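Local coordinates for 6-aminohexanoate-dimer hydrolase (Bacillus anthracis, PDB 4GB7), which probably hydrolyses the amide bond of 6-aminohexanoate dimers or related compounds, as a putative serine hydrolase of the beta-lactamase family, at residues Asp74-Phe79 / Gly282-Ala287; Gln189-Tyr194 / Lys238-Pro243. All blocks are in the same frame, centred on the assembly; numbering follows the deposited sequence.

Contact 1 of 2, residues Asp74-Phe79 / Gly282-Ala287; sequences DQIARF and GMEENA
Ala77 and Gly282 meet through their backbones where two irregular stretches of loop touch, the second leading into strand 287-290 at Ala287, and the CA atoms of Ile76 and Gly282 come within 4.1 Å. The single direct hydrogen bond between the segments runs from Ala77 N to Gly282 O at 3.0 Å and is nearly straight at hydrogen (173°). Two residues before Ala77, the carbonyl oxygen of Gln75 lies 3.2 Å from Gly282 CA in a CA-H...O contact, and a water closes the same end by donating to Gln75 O and accepting from Gly282 N. Gly282 has a positive phi of 73°, and Ala77 CB occupies the side on which a CB of residue 282 would lie.

Ile76 supplies most of the side-chain contact. With CG1 placed beside its own backbone N (chi1 -58°), that branch approaches Met283 O, while CG2 rests 3.8 Å from Glu284 CG, the two side chains crossing at about a right angle. Beyond this apolar touch the carboxylate of Glu284 turns to Arg308 and Arg312, and Arg312 also binds Ala77 O, so one arginine ties both segments to helix 307-318. The loop after edge strand 66-69 is thus held against the loop leading into its neighbour, strand 287-290, in the four-stranded antiparallel sheet.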
# COMPACT_ATOMS: atom_id res chain seq x y z
N ASP A 74 4.49 -23.55 9.44
CA ASP A 74 3.85 -24.56 10.25
C ASP A 74 2.50 -24.12 10.77
O ASP A 74 1.81 -24.93 11.39
CB ASP A 74 4.79 -24.93 11.38
CG ASP A 74 6.06 -25.57 10.86
OD1 ASP A 74 6.00 -26.39 9.93
OD2 ASP A 74 7.13 -25.23 11.36
N GLN A 75 2.12 -22.86 10.52
CA GLN A 75 0.86 -22.30 11.01
C GLN A 75 0.14 -21.54 9.91
O GLN A 75 -0.27 -20.41 10.10
CB GLN A 75 1.09 -21.39 12.22
CG GLN A 75 1.60 -22.11 13.47
CD GLN A 75 0.52 -22.94 14.16
OE1 GLN A 75 -0.65 -22.55 14.22
NE2 GLN A 75 0.93 -24.08 14.70
N ILE A 76 -0.02 -22.17 8.76
CA ILE A 76 -0.82 -21.58 7.69
C ILE A 76 -2.28 -21.88 8.00
O ILE A 76 -2.57 -22.95 8.55
CB ILE A 76 -0.45 -22.21 6.34
CG1 ILE A 76 1.05 -22.01 6.03
CG2 ILE A 76 -1.37 -21.72 5.18
CD1 ILE A 76 1.50 -22.77 4.78
N ALA A 77 -3.17 -20.94 7.68
CA ALA A 77 -4.63 -21.13 7.90
C ALA A 77 -5.28 -20.99 6.54
O ALA A 77 -5.23 -19.92 5.90
CB ALA A 77 -5.17 -20.09 8.86
N ARG A 78 -5.78 -22.10 6.04
CA ARG A 78 -6.51 -22.14 4.80
C ARG A 78 -7.72 -21.22 4.89
O ARG A 78 -8.45 -21.25 5.86
CB ARG A 78 -6.99 -23.55 4.52
CG ARG A 78 -7.70 -23.70 3.18
CD ARG A 78 -8.34 -25.08 3.00
NE ARG A 78 -9.63 -25.02 3.67
CZ ARG A 78 -10.82 -24.85 3.11
NH1 ARG A 78 -11.01 -24.91 1.82
NH2 ARG A 78 -11.87 -24.74 3.90
N PHE A 79 -7.96 -20.45 3.83
CA PHE A 79 -9.14 -19.62 3.82
C PHE A 79 -10.41 -20.50 3.74
O PHE A 79 -10.58 -21.19 2.74
CB PHE A 79 -9.12 -18.63 2.62
CG PHE A 79 -9.11 -17.22 3.04
CD1 PHE A 79 -10.24 -16.70 3.67
CD2 PHE A 79 -8.05 -16.41 2.78
CE1 PHE A 79 -10.29 -15.40 4.07
CE2 PHE A 79 -8.09 -15.09 3.20
CZ PHE A 79 -9.19 -14.61 3.86
N GLY A 282 -1.59 -16.67 9.88
CA GLY A 282 -1.84 -17.84 9.02
C GLY A 282 -1.53 -17.61 7.55
O GLY A 282 -2.06 -18.33 6.68
N MSE A 283 -0.63 -16.67 7.27
CA MSE A 283 -0.22 -16.36 5.87
C MSE A 283 0.34 -17.61 5.18
O MSE A 283 1.07 -18.39 5.78
CB MSE A 283 0.90 -15.35 5.86
CG MSE A 283 0.57 -14.00 6.54
SE MSE A 283 -0.95 -13.16 5.64
CE MSE A 283 -0.45 -11.36 6.14
N GLU A 284 -0.01 -17.77 3.91
CA GLU A 284 0.40 -18.90 3.12
C GLU A 284 1.84 -18.85 2.61
O GLU A 284 2.43 -19.91 2.37
CB GLU A 284 -0.51 -18.98 1.89
CG GLU A 284 -1.89 -19.49 2.11
CD GLU A 284 -2.66 -19.43 0.80
OE1 GLU A 284 -2.48 -20.34 -0.06
OE2 GLU A 284 -3.41 -18.47 0.63
N GLU A 285 2.33 -17.63 2.32
CA GLU A 285 3.62 -17.43 1.69
C GLU A 285 4.37 -16.30 2.35
O GLU A 285 3.78 -15.44 3.05
CB GLU A 285 3.49 -17.10 0.18
CG GLU A 285 2.64 -18.10 -0.63
CD GLU A 285 3.22 -19.49 -0.80
OE1 GLU A 285 4.43 -19.62 -0.59
OE2 GLU A 285 2.44 -20.43 -1.21
N ASN A 286 5.68 -16.32 2.13
CA ASN A 286 6.51 -15.18 2.46
C ASN A 286 6.07 -13.95 1.66
O ASN A 286 5.51 -14.05 0.54
CB ASN A 286 8.00 -15.46 2.16
CG ASN A 286 8.61 -16.53 3.05
OD1 ASN A 286 8.12 -16.83 4.14
ND2 ASN A 286 9.67 -17.14 2.57
N ALA A 287 6.37 -12.80 2.21
CA ALA A 287 6.36 -11.57 1.45
C ALA A 287 7.83 -11.12 1.33
O ALA A 287 8.75 -11.83 1.78
CB ALA A 287 5.46 -10.51 2.08
O HOH W 1 0.41 -17.93 11.69

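Contact 2 of 2, residues Gln189-Tyr194 / Lys238-Pro243; sequences QVSVEY and KETAPP
Val192 and Glu193 pair with Glu239 and Lys238 in a short two-stranded antiparallel ribbon on the surface of the beta-lactamase-type fold. Its backbone bonds are regular at one end: Glu193 N to Lys238 O and Lys238 N to Glu193 O, each 2.9 Å, make a hydrogen-bonded pair, and Val192 with Glu239 is the adjacent non-hydrogen-bonded pair. At Thr240 the chain turns a corner; its N still donates to Ser191 O, but from above the carbonyl plane, 47° out of it.

Water takes over beyond the corner. One molecule accepts from Ser191 N and donates to Ala241 O, while a second lies among Gln189 O, Pro242 O and Ser191 OG, 2.6 Å from that hydroxyl. Ala241 N, buried by the contact, has no partner.

Apolar contact is made by Ala241 CB against the Ser191 side chain and, in the conformer of Glu193 described here, by Thr240 CG2, 3.6 Å from Glu193 CG. Val192, on the other face, sets CG1 over one face of the Tyr194 ring and packs on Phe177.

Charge pairing occupies the exposed end, where Glu193 and Lys238 run side by side. Each side chain has two modelled conformers, and the salt bridge belongs to the pair described here. Lys238 bends at chi3 and chi4 (148° and -59°), bringing NZ 3.0 Å from Glu193 OE1, weak as a hydrogen bond, and 3.2 Å from Glu239 O, to which it also donates.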
# COMPACT_ATOMS: atom_id res chain seq x y z
N GLN A 189 0.86 15.02 6.50
CA GLN A 189 0.75 16.45 6.60
C GLN A 189 2.14 17.17 6.58
O GLN A 189 2.30 18.29 7.10
CB GLN A 189 -0.05 16.82 7.83
CG GLN A 189 -1.52 16.46 7.75
CD GLN A 189 -2.22 16.62 9.06
OE1 GLN A 189 -1.58 16.81 10.10
NE2 GLN A 189 -3.54 16.59 9.03
N VAL A 190 3.10 16.53 5.94
CA VAL A 190 4.45 17.06 5.77
C VAL A 190 4.66 17.39 4.30
O VAL A 190 4.59 16.50 3.40
CB VAL A 190 5.50 16.04 6.28
CG1 VAL A 190 6.87 16.65 6.23
CG2 VAL A 190 5.13 15.54 7.72
N SER A 191 4.88 18.69 4.05
CA SER A 191 4.91 19.23 2.68
C SER A 191 6.36 19.41 2.28
O SER A 191 7.09 20.29 2.81
CB SER A 191 4.15 20.55 2.63
OG SER A 191 2.74 20.40 2.79
N VAL A 192 6.79 18.61 1.32
CA VAL A 192 8.17 18.51 0.95
C VAL A 192 8.31 18.32 -0.55
O VAL A 192 7.51 17.60 -1.19
CB VAL A 192 8.82 17.30 1.68
CG1 VAL A 192 10.00 16.73 0.93
CG2 VAL A 192 9.20 17.66 3.13
N GLU A 193 9.34 18.94 -1.11
CA GLU A 193 9.74 18.73 -2.50
C GLU A 193 11.21 18.26 -2.51
O GLU A 193 12.00 18.59 -1.57
CB GLU A 193 9.53 20.02 -3.34
CG GLU A 193 10.48 21.18 -2.97
CD GLU A 193 10.37 22.46 -3.83
OE1 GLU A 193 10.98 23.46 -3.48
OE2 GLU A 193 9.66 22.43 -4.85
N TYR A 194 11.57 17.54 -3.56
CA TYR A 194 12.91 17.06 -3.76
C TYR A 194 13.38 17.60 -5.10
O TYR A 194 12.55 17.89 -6.00
CB TYR A 194 12.94 15.52 -3.85
CG TYR A 194 12.23 14.78 -2.71
CD1 TYR A 194 12.87 14.51 -1.51
CD2 TYR A 194 10.94 14.36 -2.84
CE1 TYR A 194 12.22 13.83 -0.50
CE2 TYR A 194 10.29 13.67 -1.85
CZ TYR A 194 10.94 13.43 -0.65
OH TYR A 194 10.32 12.74 0.37
N LYS A 238 13.05 19.52 0.93
CA LYS A 238 12.88 20.96 1.10
C LYS A 238 11.42 21.23 1.48
O LYS A 238 10.47 20.85 0.76
CB LYS A 238 13.23 21.72 -0.18
CG LYS A 238 13.15 23.21 -0.03
CD LYS A 238 13.16 23.95 -1.37
CE LYS A 238 12.34 25.23 -1.29
NZ LYS A 238 10.92 24.98 -0.91
N GLU A 239 11.24 21.90 2.61
CA GLU A 239 9.90 22.17 3.14
C GLU A 239 9.15 23.23 2.27
O GLU A 239 9.71 24.28 1.93
CB GLU A 239 10.01 22.66 4.58
CG GLU A 239 8.67 22.86 5.26
CD GLU A 239 8.77 23.32 6.69
OE1 GLU A 239 9.31 22.56 7.51
OE2 GLU A 239 8.27 24.43 7.00
N THR A 240 7.90 22.94 1.93
CA THR A 240 7.12 23.83 1.11
C THR A 240 5.89 24.36 1.84
O THR A 240 5.25 25.26 1.37
CB THR A 240 6.67 23.12 -0.18
OG1 THR A 240 5.92 21.97 0.15
CG2 THR A 240 7.90 22.71 -1.04
N ALA A 241 5.55 23.77 2.99
CA ALA A 241 4.54 24.32 3.88
C ALA A 241 4.78 23.78 5.27
O ALA A 241 5.47 22.78 5.44
CB ALA A 241 3.13 24.06 3.41
N PRO A 242 4.22 24.47 6.28
CA PRO A 242 4.55 24.00 7.62
C PRO A 242 3.96 22.63 7.91
O PRO A 242 2.84 22.32 7.47
CB PRO A 242 3.93 25.08 8.52
CG PRO A 242 3.91 26.30 7.67
CD PRO A 242 3.58 25.79 6.29
N PRO A 243 4.67 21.82 8.69
CA PRO A 243 4.11 20.52 9.00
C PRO A 243 2.80 20.60 9.80
O PRO A 243 2.64 21.43 10.72
CB PRO A 243 5.23 19.83 9.77
CG PRO A 243 6.04 20.91 10.34
CD PRO A 243 6.00 22.01 9.32
O HOH W 2 1.88 20.43 5.29
O HOH W 3 5.80 20.17 6.24

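In the fold
The two contacts illustrate how a single chain closes loops of different span at separate places. Their centres are 40 Å apart and their nearest atoms about 24 Å, on opposite sides of the chain's centre, and they share no sheet. Along the sequence they run 74-79, 189-194, 238-243, 282-287: contact 2 falls wholly within the span that contact 1 bridges. Contact 1 brings a segment near the start of the modelled chain against the loop between helix 269-278 and strand 287-290. Contact 2 closes a shorter excursion containing helices 206-214 and 230-235. Contact 2 lies at the surface, contact 1 is partly buried, and the two do not touch.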